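Local atomic coordinates of ATP-dependent RNA helicase HrpB (Escherichia coli, PDB entry 6EUD), a protein that hydrolyses ATP to ADP and phosphate as a bacterial DExH-box NTPase of the DEAH/RHA helicase group, and binds single-stranded RNA. Residues A10-E15 with P175-E180; A19-P24 with D152-I157; H532-A537 with V557-L562; Q571-V576 with R590-Q595. One frame throughout, in Å; residues are numbered along the deposited sequence.

Interaction 1 (A10-E15 with P175-E180); sequences AAVLPE and PVVISE
Val12 and Glu15 lay an apolar contact, edged by a water bridge, onto Val177 and Ser179, where the first helix of the chain, 13-20, begins beside the outermost strand of a mixed sheet, 176-178. The buried part rests on Val12, whose two methyls diverge over the strand. With CG2 anti to the backbone N (CG1 taking chi1 72°), CG2 comes to 3.5 Å from Val177 CG1, crossing that side chain at a slant. The same methyl lies 3.7 Å from Ile178 O, while Val12 CG1 rests on Ser179 CB at 3.9 Å. Three residues further on, the extended chain of Glu15 runs past Val177 in the opposite direction, with CG 4.1 Å from Val177 CG2 and OE1 3.8 Å from Val177 CG1. Val177 is therefore touched through both methyls. At the exposed margin a water donates to Glu15 OE1 over 3.2 Å and accepts from Ile178 N over 2.9 Å. It thereby satisfies the N-H of Ile178, while its neighbours Val177 and Ser179 hydrogen-bond through their backbones to Leu27 and Ser29. Ser179 also packs on Ala30, one of the residues predicted to bind ATP. A leading helix laid against the last parallel strand, next to the strand that runs into the P-loop, is consistent with the RecA-like ATP-binding domain of superfamily 2 helicases.

Interaction 2 (A19-P24 with D152-I157); sequences ALDCAP and DLKLLI
Lys154 runs straight past the C-terminal end of helix 13-20 to reach Asp21, the first residue beyond it. The close-packed part is its aliphatic stem: its torsions beyond CG, all near 180° (chi2 175°), stretch the chain along the helix end, where CD passes 3.3 Å from Leu20 O and CG of Leu20 lies 4.5 Å from the same CD. The ammonium continues into a salt bridge, Lys154 NZ to Asp21 OD1 at 2.6 Å, approaching OD1 on its anti side, 22° out of the carboxylate plane. A positive charge beside the last carbonyls of a helix would probably be welcomed by the helix dipole. Here the helix leads into strand 26-29, which lies next to parallel strand 154-159 in the core of the RecA-like sheet; the backbone of Leu155 accordingly hydrogen-bonds to that of Val26. A methionine in place of Lys154 would probably leave Asp21 OD1 without its charged mate, though His47 would still hold OD2. At the exposed Pro24 the fit is looser. Pro24 meets the strand through its carbonyl, with O 3.4 Å from Leu155 CB. Although Pro24 O lies 3.2 Å from Leu155 N, the angle is too poor for a bond, and a water modelled unusually close to that N-H appears to accept from it instead.

Interaction 3 (H532-A537 with V557-L562); sequences HEWLIA and VDIDEL
Ile559 lies flat over one face of the Trp534 indole, and this packing of a branched side chain on a flat ring is the centre of the contact. Its CB stands 3.5 Å from the centroid of the five-membered ring, only 9° off the ring normal, a CH-pi arrangement. With CG1 anti to the backbone N (chi1 -170°), the longer branch follows the ring: CG1 sits 3.6 Å above the plane over its centre, and CD1 meets CE3 of Trp534 at 3.5 Å. The other branch, CG2, covers the pyrrole end, 3.6 Å from Trp534 NE1. Val557 supplies the second bump. It forks into the hollow between Trp534 and Ile536, two residues apart on the strand, placing CG2 3.8 Å from Trp534 CB and CG1 3.7 Å from Ile536 CG1, the latter side chain crossing it nearly at right angles. Leu562 closes the far end, its CD2 4.1 Å from Ile536 CD1. The backbones are tied by Val557 N to Trp534 O at 3.1 Å, almost straight at 173°, and by a water joining Trp534 N to Val557 O. Asp558 N-caps the helix through OD2, which accepts from Glu561 N. An alanine replacing Trp534 would probably open a gap beneath Ile559 and set its side chain free to turn. Strand 534-542 belongs to a closed pattern of strand pairings consistent with the OB fold of DEAH/RHA helicases. Helix 491-498 packs on Ile536, Val557 and Leu562, while strands 503-506 and 596-602 touch the indole.

Interaction 4 (Q571-V576 with R590-Q595); sequences QQSDTV and RLQIGQ
Gln571 and Gln592, with Ser573, bury the most surface here, and all three side chains stand on one face of an antiparallel hairpin built from strands 571-579 and 584-593. The two glutamines form a hydrogen-bonded pair: Gln571 N gives to Gln592 O at 3.0 Å, and Gln592 N returns to Gln571 O at 2.9 Å. Above these bonds their side chains cross at about a right angle, CG of Gln571 being 3.6 Å from CG of Gln592. In Gln592 the chain leaves with CG between backbone N and carbonyl carbon (chi1 62°) and bends at chi2, which carries its amide toward the neighbouring strand, beside Ser573, in a contact modelled too close to weigh. Gln571 leans the other way, over Gly594 in the turn that leads to strand 596-602. Ser573 continues the ladder with Arg590 in the next hydrogen-bonded pair: Ser573 N reaches Arg590 O at 3.0 Å, and Arg590 N reaches Ser573 O at 2.9 Å. Between these pairs Gln572 and Leu591, a non-hydrogen-bonded pair, use the other face, lying side by side with Gln572 CG 3.6 Å from Leu591 CD2. The short strand axes diverge from antiparallel, at 142°. This hairpin belongs to the HrpB connector region, and Asp574 reinforces it through a salt bridge to Arg589. Four backbone bonds with largely polar side chains above them suggest that main-chain pairing, more than an apolar core, holds this partly exposed ladder together.

The four contacts fall into two groups at opposite sides of the chain's centre. Interactions 1 and 2 share helix 13-20 and one sheet; their centres are 14 Å apart, and Pro175 CD touches Ala23 CB at 3.5 Å. Along the chain, interaction 2 is nested inside the loop closed by interaction 1. Of the two, interaction 1 lies beside the predicted ATP site, the side chain of Ser179 being about 4 Å from that of Ala30. Interactions 3 and 4 follow in series, 18 Å apart between centres, joined where Ile559 CD1 meets Ile593 CD1 at 3.7 Å. The groups do not touch: even interactions 2 and 3 are about 37 Å apart at their nearest atoms.

Interaction 1 (A10-E15 with P175-E180)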
loop_
_atom_site.group_PDB
_atom_site.type_symbol
_atom_site.label_atom_id
_atom_site.label_comp_id
_atom_site.label_asym_id
_atom_site.label_seq_id
_atom_site.Cartn_x
_atom_site.Cartn_y
_atom_site.Cartn_z
ATOM N N ALA A 10 2.605 32.170 -23.659
ATOM C CA ALA A 10 3.520 33.230 -24.059
ATOM C C ALA A 10 3.431 34.395 -23.087
ATOM O O ALA A 10 4.446 34.984 -22.713
ATOM C CB ALA A 10 3.217 33.695 -25.468
ATOM N N ALA A 11 2.211 34.705 -22.659
ATOM C CA ALA A 11 1.955 35.889 -21.839
ATOM C C ALA A 11 2.470 35.736 -20.413
ATOM O O ALA A 11 2.430 36.683 -19.629
ATOM C CB ALA A 11 0.455 36.213 -21.824
ATOM N N VAL A 12 2.959 34.548 -20.080
ATOM C CA VAL A 12 3.397 34.269 -18.720
ATOM C C VAL A 12 4.904 33.963 -18.712
ATOM O O VAL A 12 5.535 33.904 -17.654
ATOM C CB VAL A 12 2.565 33.107 -18.110
ATOM C CG1 VAL A 12 2.939 31.766 -18.731
ATOM C CG2 VAL A 12 2.699 33.073 -16.604
ATOM N N LEU A 13 5.473 33.818 -19.909
ATOM C CA LEU A 13 6.885 33.459 -20.104
ATOM C C LEU A 13 7.915 34.369 -19.417
ATOM O O LEU A 13 8.877 33.864 -18.832
ATOM C CB LEU A 13 7.202 33.397 -21.605
ATOM C CG LEU A 13 8.665 33.151 -21.978
ATOM C CD1 LEU A 13 9.160 31.821 -21.415
ATOM C CD2 LEU A 13 8.831 33.199 -23.484
ATOM N N PRO A 14 7.740 35.703 -19.497
ATOM C CA PRO A 14 8.739 36.534 -18.817
ATOM C C PRO A 14 8.779 36.310 -17.303
ATOM O O PRO A 14 9.867 36.253 -16.732
ATOM C CB PRO A 14 8.293 37.963 -19.150
ATOM C CG PRO A 14 7.504 37.822 -20.414
ATOM C CD PRO A 14 6.783 36.521 -20.262
ATOM N N GLU A 15 7.617 36.177 -16.671
ATOM C CA GLU A 15 7.550 35.875 -15.240
ATOM C C GLU A 15 8.276 34.572 -14.914
ATOM O O GLU A 15 8.900 34.441 -13.856
ATOM C CB GLU A 15 6.092 35.795 -14.774
ATOM C CG GLU A 15 5.915 35.318 -13.334
ATOM C CD GLU A 15 4.469 35.373 -12.867
ATOM O OE1 GLU A 15 3.567 35.055 -13.671
ATOM O OE2 GLU A 15 4.235 35.737 -11.696
ATOM N N PRO A 175 8.801 29.496 -6.467
ATOM C CA PRO A 175 7.952 30.467 -7.163
ATOM C C PRO A 175 6.815 29.795 -7.908
ATOM O O PRO A 175 7.058 28.930 -8.754
ATOM C CB PRO A 175 8.914 31.141 -8.145
ATOM C CG PRO A 175 10.255 30.952 -7.547
ATOM C CD PRO A 175 10.208 29.606 -6.881
ATOM N N VAL A 176 5.587 30.185 -7.590
ATOM C CA VAL A 176 4.421 29.683 -8.303
ATOM C C VAL A 176 4.084 30.627 -9.454
ATOM O O VAL A 176 3.907 31.828 -9.259
ATOM C CB VAL A 176 3.204 29.526 -7.373
ATOM C CG1 VAL A 176 2.031 28.891 -8.129
ATOM C CG2 VAL A 176 3.586 28.703 -6.141
ATOM N N VAL A 177 4.009 30.076 -10.657
ATOM C CA VAL A 177 3.773 30.876 -11.847
ATOM C C VAL A 177 2.496 30.410 -12.531
ATOM O O VAL A 177 2.439 29.305 -13.051
ATOM C CB VAL A 177 4.966 30.784 -12.812
ATOM C CG1 VAL A 177 4.630 31.423 -14.142
ATOM C CG2 VAL A 177 6.202 31.433 -12.191
ATOM N N ILE A 178 1.471 31.254 -12.526
ATOM C CA ILE A 178 0.143 30.833 -12.971
ATOM C C ILE A 178 -0.282 31.410 -14.319
ATOM O O ILE A 178 -0.353 32.623 -14.506
ATOM C CB ILE A 178 -0.941 31.208 -11.942
ATOM C CG1 ILE A 178 -0.644 30.540 -10.598
ATOM C CG2 ILE A 178 -2.313 30.796 -12.466
ATOM C CD1 ILE A 178 -1.673 30.787 -9.526
ATOM N N SER A 179 -0.569 30.520 -15.254
ATOM C CA SER A 179 -1.228 30.900 -16.482
ATOM C C SER A 179 -2.669 30.413 -16.424
ATOM O O SER A 179 -2.921 29.234 -16.186
ATOM C CB SER A 179 -0.500 30.308 -17.685
ATOM O OG SER A 179 -1.320 30.284 -18.841
ATOM N N GLU A 180 -3.623 31.310 -16.615
ATOM C CA GLU A 180 -5.010 30.870 -16.674
ATOM C C GLU A 180 -5.761 31.601 -17.767
ATOM O O GLU A 180 -5.454 32.752 -18.101
ATOM C CB GLU A 180 -5.716 31.059 -15.324
ATOM C CG GLU A 180 -6.451 32.389 -15.156
ATOM C CD GLU A 180 -7.158 32.512 -13.813
ATOM O OE1 GLU A 180 -6.978 31.620 -12.954
ATOM O OE2 GLU A 180 -7.891 33.506 -13.617
HETATM O O HOH W 1 1.151 34.092 -11.835
#

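Interaction 2 (A19-P24 with D152-I157)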
loop_
_atom_site.group_PDB
_atom_site.type_symbol
_atom_site.label_atom_id
_atom_site.label_comp_id
_atom_site.label_asym_id
_atom_site.label_seq_id
_atom_site.Cartn_x
_atom_site.Cartn_y
_atom_site.Cartn_z
ATOM N N ALA A 19 11.757 33.787 -12.539
ATOM C CA ALA A 19 11.744 32.786 -11.470
ATOM C C ALA A 19 12.708 31.642 -11.769
ATOM O O ALA A 19 13.340 31.086 -10.863
ATOM C CB ALA A 19 10.332 32.239 -11.262
ATOM N N LEU A 20 12.807 31.291 -13.048
ATOM C CA LEU A 20 13.678 30.212 -13.487
ATOM C C LEU A 20 15.129 30.477 -13.074
ATOM O O LEU A 20 15.801 29.597 -12.528
ATOM C CB LEU A 20 13.565 30.038 -15.006
ATOM C CG LEU A 20 13.507 28.590 -15.492
ATOM C CD1 LEU A 20 12.641 27.749 -14.574
ATOM C CD2 LEU A 20 12.969 28.553 -16.904
ATOM N N ASP A 21 15.581 31.707 -13.311
ATOM C CA ASP A 21 16.943 32.127 -13.002
ATOM C C ASP A 21 17.059 32.705 -11.589
ATOM O O ASP A 21 17.898 33.569 -11.332
ATOM C CB ASP A 21 17.416 33.172 -14.023
ATOM C CG ASP A 21 17.089 32.788 -15.463
ATOM O OD1 ASP A 21 17.118 31.587 -15.796
ATOM O OD2 ASP A 21 16.799 33.700 -16.266
ATOM N N CYS A 22 16.208 32.238 -10.680
ATOM C CA CYS A 22 16.170 32.746 -9.307
ATOM C C CYS A 22 16.111 31.626 -8.277
ATOM O O CYS A 22 16.711 31.726 -7.202
ATOM C CB CYS A 22 14.964 33.673 -9.112
ATOM S SG CYS A 22 14.671 34.184 -7.397
ATOM N N ALA A 23 15.383 30.564 -8.610
ATOM C CA ALA A 23 15.149 29.473 -7.677
ATOM C C ALA A 23 15.550 28.105 -8.248
ATOM O O ALA A 23 15.596 27.914 -9.467
ATOM C CB ALA A 23 13.680 29.465 -7.256
ATOM N N PRO A 24 15.860 27.153 -7.354
ATOM C CA PRO A 24 16.142 25.769 -7.756
ATOM C C PRO A 24 14.884 25.006 -8.230
ATOM O O PRO A 24 15.011 24.058 -9.009
ATOM C CB PRO A 24 16.721 25.146 -6.479
ATOM C CG PRO A 24 16.182 25.972 -5.371
ATOM C CD PRO A 24 16.085 27.365 -5.913
ATOM N N ASP A 152 23.015 24.016 -9.494
ATOM C CA ASP A 152 22.791 24.804 -10.703
ATOM C C ASP A 152 21.678 24.191 -11.535
ATOM O O ASP A 152 21.136 24.821 -12.439
ATOM C CB ASP A 152 24.058 24.851 -11.540
ATOM C CG ASP A 152 24.432 23.486 -12.075
ATOM O OD1 ASP A 152 24.948 22.653 -11.296
ATOM O OD2 ASP A 152 24.162 23.228 -13.267
ATOM N N LEU A 153 21.384 22.927 -11.246
ATOM C CA LEU A 153 20.348 22.175 -11.955
ATOM C C LEU A 153 18.951 22.695 -11.620
ATOM O O LEU A 153 18.446 22.470 -10.522
ATOM C CB LEU A 153 20.452 20.679 -11.621
ATOM C CG LEU A 153 19.323 19.774 -12.141
ATOM C CD1 LEU A 153 19.342 19.639 -13.665
ATOM C CD2 LEU A 153 19.376 18.406 -11.469
ATOM N N LYS A 154 18.325 23.388 -12.567
ATOM C CA LYS A 154 17.011 23.990 -12.335
ATOM C C LYS A 154 15.921 22.949 -12.531
ATOM O O LYS A 154 16.186 21.874 -13.070
ATOM C CB LYS A 154 16.786 25.180 -13.267
ATOM C CG LYS A 154 17.829 26.261 -13.133
ATOM C CD LYS A 154 17.614 27.343 -14.162
ATOM C CE LYS A 154 18.715 28.385 -14.103
ATOM N NZ LYS A 154 18.511 29.444 -15.134
ATOM N N LEU A 155 14.696 23.273 -12.122
ATOM C CA LEU A 155 13.611 22.293 -12.140
ATOM C C LEU A 155 12.238 22.932 -12.364
ATOM O O LEU A 155 11.770 23.736 -11.544
ATOM C CB LEU A 155 13.621 21.500 -10.825
ATOM C CG LEU A 155 12.710 20.291 -10.691
ATOM C CD1 LEU A 155 13.058 19.303 -11.776
ATOM C CD2 LEU A 155 12.868 19.676 -9.320
ATOM N N LEU A 156 11.591 22.568 -13.471
ATOM C CA LEU A 156 10.261 23.089 -13.770
ATOM C C LEU A 156 9.146 22.051 -13.623
ATOM O O LEU A 156 9.076 21.066 -14.358
ATOM C CB LEU A 156 10.224 23.662 -15.184
ATOM C CG LEU A 156 8.862 24.232 -15.602
ATOM C CD1 LEU A 156 8.386 25.284 -14.601
ATOM C CD2 LEU A 156 8.972 24.839 -16.978
ATOM N N ILE A 157 8.246 22.292 -12.686
ATOM C CA ILE A 157 7.128 21.385 -12.500
ATOM C C ILE A 157 5.868 22.006 -13.083
ATOM O O ILE A 157 5.435 23.082 -12.660
ATOM C CB ILE A 157 6.943 21.042 -11.016
ATOM C CG1 ILE A 157 8.246 20.456 -10.478
ATOM C CG2 ILE A 157 5.786 20.070 -10.820
ATOM C CD1 ILE A 157 8.236 20.174 -9.011
HETATM O O HOH W 2 14.207 25.553 -11.186
#

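Interaction 3 (H532-A537 with V557-L562)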
loop_
_atom_site.group_PDB
_atom_site.type_symbol
_atom_site.label_atom_id
_atom_site.label_comp_id
_atom_site.label_asym_id
_atom_site.label_seq_id
_atom_site.Cartn_x
_atom_site.Cartn_y
_atom_site.Cartn_z
ATOM N N HIS A 532 -5.230 -29.889 -14.814
ATOM C CA HIS A 532 -4.039 -30.239 -14.049
ATOM C C HIS A 532 -4.099 -29.754 -12.615
ATOM O O HIS A 532 -4.734 -28.743 -12.311
ATOM C CB HIS A 532 -2.792 -29.682 -14.731
ATOM C CG HIS A 532 -2.605 -30.184 -16.124
ATOM N ND1 HIS A 532 -2.006 -31.394 -16.403
ATOM C CD2 HIS A 532 -2.960 -29.654 -17.318
ATOM C CE1 HIS A 532 -1.989 -31.580 -17.711
ATOM N NE2 HIS A 532 -2.563 -30.539 -18.288
ATOM N N GLU A 533 -3.404 -30.468 -11.737
ATOM C CA GLU A 533 -3.455 -30.177 -10.311
ATOM C C GLU A 533 -2.484 -29.096 -9.844
ATOM O O GLU A 533 -2.786 -28.332 -8.912
ATOM C CB GLU A 533 -3.190 -31.446 -9.515
ATOM C CG GLU A 533 -3.282 -31.241 -8.027
ATOM C CD GLU A 533 -3.045 -32.516 -7.279
ATOM O OE1 GLU A 533 -2.873 -33.551 -7.964
ATOM O OE2 GLU A 533 -3.024 -32.487 -6.027
ATOM N N TRP A 534 -1.313 -29.029 -10.460
ATOM C CA TRP A 534 -0.330 -28.040 -10.021
ATOM C C TRP A 534 0.064 -27.055 -11.112
ATOM O O TRP A 534 0.466 -27.458 -12.203
ATOM C CB TRP A 534 0.910 -28.740 -9.491
ATOM C CG TRP A 534 0.689 -29.358 -8.181
ATOM C CD1 TRP A 534 0.237 -30.617 -7.942
ATOM C CD2 TRP A 534 0.911 -28.755 -6.899
ATOM N NE1 TRP A 534 0.161 -30.839 -6.588
ATOM C CE2 TRP A 534 0.572 -29.711 -5.926
ATOM C CE3 TRP A 534 1.369 -27.501 -6.484
ATOM C CZ2 TRP A 534 0.675 -29.458 -4.560
ATOM C CZ3 TRP A 534 1.471 -27.249 -5.120
ATOM C CH2 TRP A 534 1.123 -28.224 -4.177
ATOM N N LEU A 535 -0.057 -25.767 -10.805
ATOM C CA LEU A 535 0.302 -24.707 -11.740
ATOM C C LEU A 535 1.200 -23.672 -11.087
ATOM O O LEU A 535 1.349 -23.648 -9.873
ATOM C CB LEU A 535 -0.941 -24.005 -12.280
ATOM C CG LEU A 535 -2.064 -24.860 -12.863
ATOM C CD1 LEU A 535 -3.293 -23.987 -13.132
ATOM C CD2 LEU A 535 -1.586 -25.589 -14.132
ATOM N N ILE A 536 1.809 -22.822 -11.907
ATOM C CA ILE A 536 2.378 -21.572 -11.414
ATOM C C ILE A 536 1.626 -20.481 -12.150
ATOM O O ILE A 536 1.613 -20.480 -13.376
ATOM C CB ILE A 536 3.893 -21.436 -11.681
ATOM C CG1 ILE A 536 4.653 -22.667 -11.189
ATOM C CG2 ILE A 536 4.414 -20.200 -10.973
ATOM C CD1 ILE A 536 6.114 -22.578 -11.394
ATOM N N ALA A 537 0.972 -19.583 -11.423
ATOM C CA ALA A 537 0.158 -18.554 -12.063
ATOM C C ALA A 537 0.715 -17.164 -11.810
ATOM O O ALA A 537 0.286 -16.483 -10.881
ATOM C CB ALA A 537 -1.287 -18.635 -11.583
ATOM N N VAL A 557 2.889 -27.525 -14.072
ATOM C CA VAL A 557 4.108 -28.077 -13.517
ATOM C C VAL A 557 3.838 -29.453 -12.931
ATOM O O VAL A 557 2.793 -29.694 -12.327
ATOM C CB VAL A 557 4.700 -27.165 -12.429
ATOM C CG1 VAL A 557 5.109 -25.832 -13.025
ATOM C CG2 VAL A 557 3.706 -26.950 -11.317
ATOM N N ASP A 558 4.770 -30.368 -13.142
ATOM C CA ASP A 558 4.768 -31.605 -12.388
ATOM C C ASP A 558 5.403 -31.276 -11.040
ATOM O O ASP A 558 6.581 -30.919 -10.967
ATOM C CB ASP A 558 5.521 -32.705 -13.137
ATOM C CG ASP A 558 5.451 -34.043 -12.432
ATOM O OD1 ASP A 558 4.681 -34.921 -12.886
ATOM O OD2 ASP A 558 6.170 -34.217 -11.428
ATOM N N ILE A 559 4.613 -31.360 -9.978
ATOM C CA ILE A 559 5.046 -30.834 -8.695
ATOM C C ILE A 559 6.223 -31.617 -8.151
ATOM O O ILE A 559 7.062 -31.064 -7.440
ATOM C CB ILE A 559 3.888 -30.829 -7.652
ATOM C CG1 ILE A 559 4.282 -30.041 -6.399
ATOM C CG2 ILE A 559 3.430 -32.255 -7.315
ATOM C CD1 ILE A 559 4.693 -28.623 -6.669
ATOM N N ASP A 560 6.298 -32.895 -8.506
ATOM C CA ASP A 560 7.368 -33.764 -8.027
ATOM C C ASP A 560 8.717 -33.346 -8.609
ATOM O O ASP A 560 9.732 -33.342 -7.905
ATOM C CB ASP A 560 7.057 -35.221 -8.371
ATOM C CG ASP A 560 5.804 -35.725 -7.677
ATOM O OD1 ASP A 560 5.842 -35.914 -6.438
ATOM O OD2 ASP A 560 4.780 -35.913 -8.369
ATOM N N GLU A 561 8.718 -32.994 -9.890
ATOM C CA GLU A 561 9.903 -32.459 -10.532
ATOM C C GLU A 561 10.305 -31.143 -9.916
ATOM O O GLU A 561 11.480 -30.904 -9.655
ATOM C CB GLU A 561 9.656 -32.246 -12.010
ATOM C CG GLU A 561 8.827 -33.300 -12.613
ATOM C CD GLU A 561 9.193 -33.548 -14.042
ATOM O OE1 GLU A 561 9.668 -32.601 -14.703
ATOM O OE2 GLU A 561 8.987 -34.685 -14.504
ATOM N N LEU A 562 9.320 -30.278 -9.708
ATOM C CA LEU A 562 9.585 -28.915 -9.277
ATOM C C LEU A 562 10.191 -28.891 -7.891
ATOM O O LEU A 562 11.172 -28.192 -7.642
ATOM C CB LEU A 562 8.305 -28.082 -9.305
ATOM C CG LEU A 562 8.500 -26.572 -9.175
ATOM C CD1 LEU A 562 9.403 -26.047 -10.290
ATOM C CD2 LEU A 562 7.153 -25.867 -9.182
HETATM O O HOH W 3 0.154 -30.755 -11.809
#

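Interaction 4 (Q571-V576 with R590-Q595)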
loop_
_atom_site.group_PDB
_atom_site.type_symbol
_atom_site.label_atom_id
_atom_site.label_comp_id
_atom_site.label_asym_id
_atom_site.label_seq_id
_atom_site.Cartn_x
_atom_site.Cartn_y
_atom_site.Cartn_z
ATOM N N GLN A 571 8.787 -26.511 2.923
ATOM C CA GLN A 571 9.196 -26.426 4.312
ATOM C C GLN A 571 8.471 -27.512 5.118
ATOM O O GLN A 571 7.388 -27.976 4.741
ATOM C CB GLN A 571 8.939 -25.017 4.869
ATOM C CG GLN A 571 7.541 -24.461 4.630
ATOM C CD GLN A 571 7.374 -23.732 3.295
ATOM O OE1 GLN A 571 8.112 -23.957 2.332
ATOM N NE2 GLN A 571 6.386 -22.851 3.241
ATOM N N GLN A 572 9.105 -27.937 6.207
ATOM C CA GLN A 572 8.629 -29.050 7.022
ATOM C C GLN A 572 8.086 -28.542 8.356
ATOM O O GLN A 572 8.664 -27.640 8.974
ATOM C CB GLN A 572 9.772 -30.029 7.253
ATOM C CG GLN A 572 9.400 -31.410 7.747
ATOM C CD GLN A 572 10.634 -32.284 7.934
ATOM O OE1 GLN A 572 10.612 -33.476 7.649
ATOM N NE2 GLN A 572 11.718 -31.687 8.428
ATOM N N SER A 573 6.984 -29.128 8.810
ATOM C CA SER A 573 6.327 -28.667 10.032
ATOM C C SER A 573 5.635 -29.809 10.768
ATOM O O SER A 573 4.662 -30.381 10.272
ATOM C CB SER A 573 5.312 -27.582 9.699
ATOM O OG SER A 573 4.658 -27.116 10.855
ATOM N N ASP A 574 6.145 -30.143 11.949
ATOM C CA ASP A 574 5.588 -31.231 12.748
ATOM C C ASP A 574 4.606 -30.707 13.797
ATOM O O ASP A 574 4.727 -29.575 14.277
ATOM C CB ASP A 574 6.708 -32.026 13.419
ATOM C CG ASP A 574 7.722 -32.563 12.422
ATOM O OD1 ASP A 574 7.344 -32.796 11.252
ATOM O OD2 ASP A 574 8.897 -32.753 12.807
ATOM N N THR A 575 3.619 -31.524 14.145
ATOM C CA THR A 575 2.632 -31.114 15.129
ATOM C C THR A 575 2.288 -32.250 16.066
ATOM O O THR A 575 1.971 -33.357 15.627
ATOM C CB THR A 575 1.335 -30.611 14.467
ATOM O OG1 THR A 575 1.639 -29.541 13.570
ATOM C CG2 THR A 575 0.361 -30.099 15.515
ATOM N N VAL A 576 2.361 -31.984 17.367
ATOM C CA VAL A 576 1.876 -32.948 18.350
ATOM C C VAL A 576 0.933 -32.233 19.303
ATOM O O VAL A 576 1.234 -31.144 19.790
ATOM C CB VAL A 576 3.022 -33.627 19.130
ATOM C CG1 VAL A 576 2.460 -34.494 20.226
ATOM C CG2 VAL A 576 3.846 -34.482 18.214
ATOM N N ARG A 590 3.826 -32.408 8.326
ATOM C CA ARG A 590 3.286 -31.768 7.131
ATOM C C ARG A 590 4.392 -31.135 6.274
ATOM O O ARG A 590 5.156 -30.283 6.746
ATOM C CB ARG A 590 2.244 -30.710 7.519
ATOM C CG ARG A 590 1.429 -30.161 6.343
ATOM C CD ARG A 590 0.777 -28.810 6.640
ATOM N NE ARG A 590 0.138 -28.788 7.953
ATOM C CZ ARG A 590 -1.114 -29.173 8.202
ATOM N NH1 ARG A 590 -1.896 -29.623 7.225
ATOM N NH2 ARG A 590 -1.587 -29.108 9.441
ATOM N N LEU A 591 4.493 -31.566 5.020
ATOM C CA LEU A 591 5.323 -30.845 4.061
ATOM C C LEU A 591 4.457 -29.777 3.387
ATOM O O LEU A 591 3.324 -30.100 2.919
ATOM C CB LEU A 591 5.925 -31.807 3.040
ATOM C CG LEU A 591 6.835 -32.861 3.685
ATOM C CD1 LEU A 591 7.517 -33.773 2.654
ATOM C CD2 LEU A 591 7.852 -32.151 4.544
ATOM N N GLN A 592 4.906 -28.512 3.355
ATOM C CA GLN A 592 3.955 -27.565 2.787
ATOM C C GLN A 592 4.752 -26.635 1.801
ATOM O O GLN A 592 5.980 -26.416 1.913
ATOM C CB GLN A 592 3.261 -26.759 3.883
ATOM C CG GLN A 592 4.299 -25.927 4.669
ATOM C CD GLN A 592 3.957 -25.725 6.136
ATOM O OE1 GLN A 592 3.187 -24.839 6.522
ATOM N NE2 GLN A 592 4.768 -26.426 6.992
ATOM N N ILE A 593 4.083 -26.180 0.756
ATOM C CA ILE A 593 4.604 -25.112 -0.070
ATOM C C ILE A 593 3.798 -23.867 0.251
ATOM O O ILE A 593 2.661 -23.721 -0.196
ATOM C CB ILE A 593 4.514 -25.449 -1.553
ATOM C CG1 ILE A 593 5.328 -26.707 -1.866
ATOM C CG2 ILE A 593 5.058 -24.314 -2.337
ATOM C CD1 ILE A 593 5.228 -27.143 -3.273
ATOM N N GLY A 594 4.365 -22.989 1.068
ATOM C CA GLY A 594 3.596 -21.873 1.590
ATOM C C GLY A 594 2.433 -22.391 2.414
ATOM O O GLY A 594 2.635 -23.179 3.329
ATOM N N GLN A 595 1.217 -21.978 2.064
ATOM C CA GLN A 595 0.006 -22.400 2.765
ATOM C C GLN A 595 -0.600 -23.680 2.194
ATOM O O GLN A 595 -1.656 -24.120 2.642
ATOM C CB GLN A 595 -1.037 -21.283 2.715
ATOM C CG GLN A 595 -0.554 -19.983 3.308
ATOM C CD GLN A 595 -0.098 -20.165 4.733
ATOM O OE1 GLN A 595 -0.894 -20.531 5.593
ATOM N NE2 GLN A 595 1.193 -19.948 4.991
#